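Local coordinates for mandelate racemase / muconate lactonizing enzyme, C-terminal domain protein (PDB 4JHM) that belongs to the mandelate racemase / muconate lactonizing enzyme family of the enolase superfamily, pairing an N-terminal capping domain with a barrel domain, at residues 135-146 / 161-169; 219-230 / 242-251. All blocks are in the same frame, centred on the assembly; numbering follows the deposited sequence.

Contact 1: residues 135-146 / 161-169; sequences KSYASTPMFDTV and FTAIKLHCY
Ala138 presents its methyl squarely to one face of the Phe161 ring: CB lies 3.7 Å from the ring centroid and only 7° off the normal, a CH-pi contact on the side of the sheet where Ile164 also points. Farther along that side, Thr140 lies across Ile164 at about a right angle, touching it branch to branch through their CG2 methyls. The two strands run parallel, held by backbone bonds from Ala138 N to Ala163 O, Lys165 N to Ala138 O and Thr140 N to Lys165 O.

On the other side, with Ser139, the Lys165 chain passes slantwise across the Tyr137 side chain. Its CB sits 3.6 Å from Tyr137 CE1, and a bend at chi3 (81°) directs Lys165 NZ to Tyr137 OH, to which it donates at 3.1 Å. NZ also forms a salt bridge with Glu324, which accepts from Ser139 OG as well.

Farther along the chains, His167 grips Thr140 twice. His167 ND1 donates to Thr140 O at 2.8 Å, the oxygen lying close to the imidazole plane and the donor in the carbonyl plane, which, with a weak bond from NE2 to Asp196, would help to set the ring's rotation; His167 N donates to Thr140 OG1 at 3.2 Å. That hydroxyl, set between backbone N and carbonyl carbon (chi1 86°), passes its own proton to Pro141 O. Beyond, Met142, a selenomethionine, brings its CE to 3.4 Å from Tyr169 CD1. The phenol end of Tyr169 reaches into the loop around Asp144.

Helix 149-159 connects the strands and packs against Ile164, making this a parallel beta-alpha-beta unit of the TIM-barrel-like domain characteristic of the enolase superfamily.

Contact 2: residues 219-230 / 242-251; sequences EWLEAPVSDYDF and LEISSHGNCL
Both carboxylate oxygens of Asp227 converge on one backbone amide: His247 N lies 3.2 Å from OD1 and equally far from OD2, each oxygen using its syn lone pair. This bifurcated bond ties the loops that follow the two strands. The Asp227 side chain stands roughly perpendicular to that of His247, the carboxylate and imidazole planes 70° apart. Beside it, Tyr228 and Leu251 overlap head to tail, bringing Leu251 CD2 to 3.3 Å from Tyr228 CE1, and the other methyl, CD1, approaches the Phe230 ring, which also meets His259 of a second subunit edge-to-face.

The parallel strands are joined by Leu221 N to Glu243 O, Ser245 N to Leu221 O and Ala223 N to Ser245 O. On the side of Trp220, the extended Glu243 chain lies along the indole side chain, with OE1 near the ring plane at its edge. Leu221 CB meets Leu242 CD2 on the opposite side. Glu219 OE2 and Glu243 OE1, like charges, lie 4.3 Å apart; the Glu219 salt bridge to Arg192 probably eases this.

Helix 230-239 links the two strands and touches Pro224, helix 203-215 covers Leu221 and Leu242, and strand 192-196 pairs with 220-222 on its other edge.

How the contacts relate
Contacts 1 and 2 are two parallel strand pairs of one curved sheet, separated by strand 192-196, their centres about 17 Å apart. Both segments of contact 1 precede those of contact 2 in the chain; between them come helix 172-186, strand 192-196 and helix 203-215, and strand 192-196 bridges the two pairs by lying between 163-167 and 220-222. The side chains nevertheless meet directly: Lys165 NZ reaches Glu222 OE1 at 3.0 Å in a salt bridge, and Tyr137 CE2 packs 3.8 Å from Trp220 CH2. Polar and aromatic groups from both units thus meet across the inside of the barrel-like domain, while connecting helices 149-159 and 230-239 pack on its outside.

Contact 1: residues 135-146 / 161-169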
# COMPACT_ATOMS: atom_id res chain seq x y z
N LYS A 135 -27.98 19.38 20.93
CA LYS A 135 -27.29 19.15 22.20
C LYS A 135 -26.01 19.98 22.28
O LYS A 135 -25.19 19.94 21.37
CB LYS A 135 -26.91 17.68 22.36
CG LYS A 135 -28.06 16.75 22.71
CD LYS A 135 -28.14 16.52 24.21
CE LYS A 135 -29.53 16.06 24.61
NZ LYS A 135 -29.96 14.86 23.86
N SER A 136 -25.84 20.71 23.38
CA SER A 136 -24.61 21.44 23.63
C SER A 136 -23.77 20.75 24.70
O SER A 136 -24.27 19.91 25.44
CB SER A 136 -24.92 22.87 24.08
OG SER A 136 -25.67 22.87 25.29
N TYR A 137 -22.50 21.11 24.77
CA TYR A 137 -21.67 20.75 25.92
C TYR A 137 -21.05 22.00 26.53
O TYR A 137 -20.72 22.96 25.82
CB TYR A 137 -20.59 19.73 25.54
CG TYR A 137 -19.57 20.22 24.53
CD1 TYR A 137 -18.46 20.95 24.92
CD2 TYR A 137 -19.72 19.93 23.18
CE1 TYR A 137 -17.53 21.40 24.00
CE2 TYR A 137 -18.79 20.37 22.25
CZ TYR A 137 -17.70 21.10 22.66
OH TYR A 137 -16.79 21.55 21.74
N ALA A 138 -20.91 22.00 27.84
CA ALA A 138 -20.23 23.10 28.53
C ALA A 138 -18.73 22.94 28.34
O ALA A 138 -18.14 21.94 28.74
CB ALA A 138 -20.59 23.09 30.01
N SER A 139 -18.11 23.93 27.70
CA SER A 139 -16.67 23.92 27.48
C SER A 139 -16.03 24.70 28.62
O SER A 139 -16.16 25.92 28.68
CB SER A 139 -16.34 24.53 26.13
OG SER A 139 -15.16 23.97 25.59
N THR A 140 -15.33 24.00 29.51
CA THR A 140 -14.99 24.55 30.81
C THR A 140 -13.66 25.29 30.83
O THR A 140 -12.81 25.06 29.98
CB THR A 140 -14.91 23.44 31.88
OG1 THR A 140 -13.59 22.86 31.87
CG2 THR A 140 -15.94 22.36 31.61
N PRO A 141 -13.48 26.18 31.82
CA PRO A 141 -12.19 26.79 32.06
C PRO A 141 -11.27 25.85 32.83
O PRO A 141 -11.71 24.78 33.27
CB PRO A 141 -12.53 28.01 32.92
CG PRO A 141 -13.74 27.58 33.68
CD PRO A 141 -14.50 26.66 32.77
N MSE A 142 -10.02 26.23 32.99
CA MSE A 142 -9.06 25.42 33.71
C MSE A 142 -8.93 25.94 35.12
O MSE A 142 -8.73 27.13 35.33
CB MSE A 142 -7.74 25.47 32.95
CG MSE A 142 -6.50 25.51 33.83
SE MSE A 142 -4.94 25.75 32.66
CE MSE A 142 -3.68 24.68 33.72
N PHE A 143 -9.08 25.06 36.10
CA PHE A 143 -8.89 25.44 37.49
C PHE A 143 -7.51 24.99 37.98
O PHE A 143 -6.92 24.06 37.41
CB PHE A 143 -9.99 24.84 38.36
CG PHE A 143 -11.38 25.24 37.94
CD1 PHE A 143 -11.77 26.57 37.97
CD2 PHE A 143 -12.30 24.29 37.53
CE1 PHE A 143 -13.05 26.94 37.59
CE2 PHE A 143 -13.58 24.65 37.15
CZ PHE A 143 -13.95 25.98 37.18
N ASP A 144 -7.01 25.65 39.01
CA ASP A 144 -5.67 25.37 39.54
C ASP A 144 -5.61 24.03 40.28
O ASP A 144 -4.60 23.33 40.20
CB ASP A 144 -5.20 26.50 40.46
CG ASP A 144 -4.69 27.70 39.70
OD1 ASP A 144 -5.40 28.20 38.81
OD2 ASP A 144 -3.56 28.16 40.00
N THR A 145 -6.68 23.69 40.99
CA THR A 145 -6.75 22.41 41.70
C THR A 145 -7.92 21.56 41.21
O THR A 145 -8.95 22.09 40.79
CB THR A 145 -6.89 22.61 43.21
OG1 THR A 145 -7.94 23.55 43.48
CG2 THR A 145 -5.60 23.11 43.81
N VAL A 146 -7.75 20.25 41.29
CA VAL A 146 -8.77 19.29 40.86
C VAL A 146 -10.10 19.50 41.57
O VAL A 146 -11.16 19.29 40.97
CB VAL A 146 -8.31 17.84 41.13
CG1 VAL A 146 -9.50 16.89 41.17
CG2 VAL A 146 -7.31 17.39 40.07
N PHE A 161 -27.00 20.83 31.29
CA PHE A 161 -26.01 20.34 30.34
C PHE A 161 -25.92 18.82 30.34
O PHE A 161 -25.96 18.18 31.39
CB PHE A 161 -24.63 20.93 30.65
CG PHE A 161 -24.44 22.34 30.17
CD1 PHE A 161 -24.46 22.65 28.82
CD2 PHE A 161 -24.21 23.37 31.08
CE1 PHE A 161 -24.27 23.94 28.38
CE2 PHE A 161 -24.03 24.67 30.65
CZ PHE A 161 -24.06 24.95 29.30
N THR A 162 -25.78 18.26 29.15
CA THR A 162 -25.76 16.82 28.93
C THR A 162 -24.35 16.29 28.72
O THR A 162 -24.13 15.08 28.67
CB THR A 162 -26.59 16.48 27.69
OG1 THR A 162 -26.41 17.51 26.70
CG2 THR A 162 -28.06 16.37 28.04
N ALA A 163 -23.39 17.20 28.58
CA ALA A 163 -22.02 16.84 28.25
C ALA A 163 -21.07 17.94 28.68
O ALA A 163 -21.41 19.12 28.64
CB ALA A 163 -21.89 16.58 26.76
N ILE A 164 -19.87 17.55 29.09
CA ILE A 164 -18.87 18.50 29.51
C ILE A 164 -17.51 18.19 28.88
O ILE A 164 -17.00 17.08 29.01
CB ILE A 164 -18.71 18.48 31.04
CG1 ILE A 164 -20.03 18.86 31.71
CG2 ILE A 164 -17.60 19.43 31.46
CD1 ILE A 164 -19.98 18.84 33.22
N LYS A 165 -16.94 19.18 28.19
CA LYS A 165 -15.58 19.06 27.70
C LYS A 165 -14.66 19.83 28.64
O LYS A 165 -14.64 21.06 28.64
CB LYS A 165 -15.41 19.58 26.27
CG LYS A 165 -13.95 19.56 25.82
CD LYS A 165 -13.78 19.97 24.37
CE LYS A 165 -13.80 21.47 24.18
NZ LYS A 165 -13.82 21.85 22.74
N LEU A 166 -13.90 19.08 29.43
CA LEU A 166 -12.97 19.67 30.37
C LEU A 166 -11.78 20.26 29.63
O LEU A 166 -11.18 19.59 28.81
CB LEU A 166 -12.46 18.61 31.33
CG LEU A 166 -13.50 17.79 32.08
CD1 LEU A 166 -12.86 16.52 32.63
CD2 LEU A 166 -14.12 18.61 33.19
N HIS A 167 -11.44 21.51 29.93
CA HIS A 167 -10.11 22.00 29.59
C HIS A 167 -9.24 21.71 30.79
O HIS A 167 -9.67 21.87 31.94
CB HIS A 167 -10.11 23.48 29.23
CG HIS A 167 -10.54 23.75 27.82
ND1 HIS A 167 -11.75 24.34 27.51
CD2 HIS A 167 -9.93 23.50 26.64
CE1 HIS A 167 -11.86 24.44 26.20
NE2 HIS A 167 -10.77 23.93 25.65
N CYS A 168 -8.02 21.26 30.54
CA CYS A 168 -7.18 20.72 31.59
C CYS A 168 -5.80 21.37 31.62
O CYS A 168 -5.53 22.35 30.91
CB CYS A 168 -7.04 19.21 31.43
SG CYS A 168 -6.28 18.71 29.87
N TYR A 169 -4.93 20.82 32.45
CA TYR A 169 -3.58 21.34 32.62
C TYR A 169 -2.73 21.06 31.39
O TYR A 169 -1.74 21.75 31.15
CB TYR A 169 -2.95 20.72 33.87
CG TYR A 169 -3.82 20.88 35.10
CD1 TYR A 169 -3.80 22.05 35.84
CD2 TYR A 169 -4.68 19.86 35.51
CE1 TYR A 169 -4.60 22.20 36.96
CE2 TYR A 169 -5.49 20.01 36.62
CZ TYR A 169 -5.44 21.18 37.35
OH TYR A 169 -6.23 21.34 38.46

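Contact 2: residues 219-230 / 242-251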
# COMPACT_ATOMS: atom_id res chain seq x y z
N GLU A 219 -16.26 10.53 25.84
CA GLU A 219 -16.84 10.87 24.55
C GLU A 219 -15.79 11.06 23.47
O GLU A 219 -15.82 10.38 22.45
CB GLU A 219 -17.72 12.12 24.70
CG GLU A 219 -18.38 12.60 23.42
CD GLU A 219 -19.42 11.64 22.90
OE1 GLU A 219 -19.60 10.56 23.50
OE2 GLU A 219 -20.07 11.97 21.88
N TRP A 220 -14.85 11.99 23.67
CA TRP A 220 -13.76 12.17 22.73
C TRP A 220 -12.53 12.84 23.32
O TRP A 220 -12.62 13.62 24.27
CB TRP A 220 -14.23 12.91 21.46
CG TRP A 220 -14.35 14.40 21.57
CD1 TRP A 220 -13.39 15.28 21.98
CD2 TRP A 220 -15.48 15.19 21.20
NE1 TRP A 220 -13.87 16.57 21.92
CE2 TRP A 220 -15.15 16.53 21.44
CE3 TRP A 220 -16.75 14.88 20.71
CZ2 TRP A 220 -16.04 17.57 21.20
CZ3 TRP A 220 -17.64 15.91 20.47
CH2 TRP A 220 -17.28 17.24 20.71
N LEU A 221 -11.37 12.50 22.76
CA LEU A 221 -10.11 13.15 23.10
C LEU A 221 -9.77 14.14 22.00
O LEU A 221 -9.54 13.76 20.86
CB LEU A 221 -8.98 12.12 23.22
CG LEU A 221 -7.57 12.69 23.36
CD1 LEU A 221 -7.51 13.72 24.48
CD2 LEU A 221 -6.53 11.60 23.59
N GLU A 222 -9.75 15.42 22.36
CA GLU A 222 -9.52 16.47 21.38
C GLU A 222 -8.08 16.97 21.44
O GLU A 222 -7.57 17.31 22.51
CB GLU A 222 -10.50 17.63 21.61
CG GLU A 222 -10.11 18.94 20.93
CD GLU A 222 -11.16 20.02 21.09
OE1 GLU A 222 -12.37 19.70 21.16
OE2 GLU A 222 -10.76 21.21 21.15
N ALA A 223 -7.42 17.02 20.28
CA ALA A 223 -6.08 17.59 20.19
C ALA A 223 -5.10 16.87 21.12
O ALA A 223 -4.54 17.49 22.02
CB ALA A 223 -6.13 19.07 20.53
N PRO A 224 -4.90 15.57 20.90
CA PRO A 224 -3.98 14.80 21.74
C PRO A 224 -2.55 15.30 21.60
O PRO A 224 -1.88 15.52 22.60
CB PRO A 224 -4.11 13.37 21.20
CG PRO A 224 -4.71 13.50 19.84
CD PRO A 224 -5.55 14.74 19.87
N VAL A 225 -2.11 15.49 20.36
CA VAL A 225 -0.77 16.01 20.07
C VAL A 225 -0.83 17.05 18.95
O VAL A 225 -1.92 17.49 18.54
CB VAL A 225 0.19 14.87 19.69
CG1 VAL A 225 0.46 13.98 20.88
CG2 VAL A 225 -0.38 14.04 18.55
N SER A 226 0.33 17.47 18.47
CA SER A 226 0.39 18.42 17.36
C SER A 226 -0.42 17.89 16.19
O SER A 226 -0.26 16.74 15.80
CB SER A 226 1.82 18.63 16.91
OG SER A 226 1.86 19.24 15.64
N ASP A 227 -1.27 18.73 15.63
CA ASP A 227 -2.11 18.34 14.51
C ASP A 227 -1.30 17.85 13.31
O ASP A 227 -1.84 17.16 12.45
CB ASP A 227 -2.98 19.52 14.05
CG ASP A 227 -4.22 19.67 14.86
OD1 ASP A 227 -4.25 19.17 16.01
OD2 ASP A 227 -5.18 20.30 14.36
N TYR A 228 -0.03 18.22 13.26
CA TYR A 228 0.79 17.89 12.09
C TYR A 228 1.49 16.55 12.24
O TYR A 228 2.14 16.10 11.31
CB TYR A 228 1.81 19.00 11.83
CG TYR A 228 1.14 20.32 11.55
CD1 TYR A 228 0.44 20.53 10.37
CD2 TYR A 228 1.17 21.35 12.48
CE1 TYR A 228 -0.19 21.73 10.11
CE2 TYR A 228 0.55 22.55 12.24
CZ TYR A 228 -0.13 22.74 11.05
OH TYR A 228 -0.76 23.93 10.80
N ASP A 229 1.35 15.94 13.40
CA ASP A 229 1.94 14.63 13.65
C ASP A 229 0.98 13.57 13.15
O ASP A 229 0.38 12.85 13.93
CB ASP A 229 2.22 14.44 15.14
CG ASP A 229 2.86 13.10 15.44
OD1 ASP A 229 2.98 12.25 14.53
OD2 ASP A 229 3.24 12.88 16.61
N PHE A 230 0.85 13.48 11.84
CA PHE A 230 -0.16 12.64 11.22
C PHE A 230 -0.08 11.19 11.70
O PHE A 230 -1.08 10.64 12.18
CB PHE A 230 -0.03 12.70 9.69
CG PHE A 230 -0.20 14.08 9.11
CD1 PHE A 230 -0.83 15.09 9.83
CD2 PHE A 230 0.25 14.36 7.83
CE1 PHE A 230 -0.99 16.35 9.28
CE2 PHE A 230 0.09 15.63 7.27
CZ PHE A 230 -0.53 16.62 8.00
N LEU A 242 -12.04 5.14 20.65
CA LEU A 242 -12.33 6.47 21.16
C LEU A 242 -12.28 7.48 20.02
O LEU A 242 -11.36 7.48 19.21
CB LEU A 242 -11.30 6.83 22.22
CG LEU A 242 -11.44 8.19 22.91
CD1 LEU A 242 -12.62 8.16 23.86
CD2 LEU A 242 -10.15 8.53 23.65
N GLU A 243 -13.28 8.36 19.97
CA GLU A 243 -13.29 9.45 18.99
C GLU A 243 -12.06 10.34 19.20
O GLU A 243 -11.86 10.87 20.29
CB GLU A 243 -14.58 10.26 19.11
CG GLU A 243 -14.73 11.40 18.10
CD GLU A 243 -16.11 12.05 18.15
OE1 GLU A 243 -16.96 11.56 18.92
OE2 GLU A 243 -16.33 13.04 17.42
N ILE A 244 -11.25 10.50 18.16
CA ILE A 244 -10.07 11.36 18.22
C ILE A 244 -10.27 12.57 17.31
O ILE A 244 -10.48 12.41 16.11
CB ILE A 244 -8.80 10.61 17.77
CG1 ILE A 244 -8.63 9.32 18.58
CG2 ILE A 244 -7.58 11.49 17.91
CD1 ILE A 244 -8.62 9.52 20.07
N SER A 245 -10.20 13.76 17.89
CA SER A 245 -10.50 14.98 17.15
C SER A 245 -9.30 15.91 17.06
O SER A 245 -8.42 15.87 17.92
CB SER A 245 -11.67 15.71 17.80
OG SER A 245 -12.38 16.49 16.85
N SER A 246 -9.25 16.75 16.03
CA SER A 246 -8.13 17.68 15.85
C SER A 246 -8.29 18.89 16.76
O SER A 246 -9.30 19.03 17.45
CB SER A 246 -8.03 18.14 14.39
OG SER A 246 -9.06 19.06 14.05
N HIS A 247 -7.29 19.76 16.75
CA HIS A 247 -7.34 21.01 17.51
C HIS A 247 -8.28 21.99 16.81
O HIS A 247 -8.84 22.88 17.44
CB HIS A 247 -5.94 21.60 17.64
CG HIS A 247 -5.92 22.97 18.24
ND1 HIS A 247 -5.79 23.19 19.60
CD2 HIS A 247 -6.00 24.20 17.67
CE1 HIS A 247 -5.80 24.49 19.84
NE2 HIS A 247 -5.93 25.12 18.68
N GLY A 248 -8.42 21.82 15.49
CA GLY A 248 -9.45 22.52 14.73
C GLY A 248 -9.05 23.88 14.19
O GLY A 248 -9.87 24.58 13.59
N ASN A 249 -7.79 24.26 14.39
CA ASN A 249 -7.31 25.58 13.98
C ASN A 249 -6.00 25.52 13.21
O ASN A 249 -5.34 26.55 13.03
CB ASN A 249 -7.13 26.47 15.20
CG ASN A 249 -8.42 26.68 15.97
OD1 ASN A 249 -9.33 27.37 15.51
ND2 ASN A 249 -8.50 26.07 17.14
N CYS A 250 -5.62 24.34 12.75
CA CYS A 250 -4.36 24.18 12.06
C CYS A 250 -4.57 23.74 10.61
O CYS A 250 -4.10 24.40 9.69
CB CYS A 250 -3.48 23.22 12.83
SG CYS A 250 -3.23 23.72 14.55
N LEU A 251 -5.27 22.62 10.42
CA LEU A 251 -5.60 22.14 9.08
C LEU A 251 -6.96 22.67 8.63
O LEU A 251 -7.99 22.19 9.10
CB LEU A 251 -5.59 20.61 9.05
CG LEU A 251 -4.33 19.93 9.59
CD1 LEU A 251 -4.27 18.47 9.18
CD2 LEU A 251 -3.09 20.65 9.10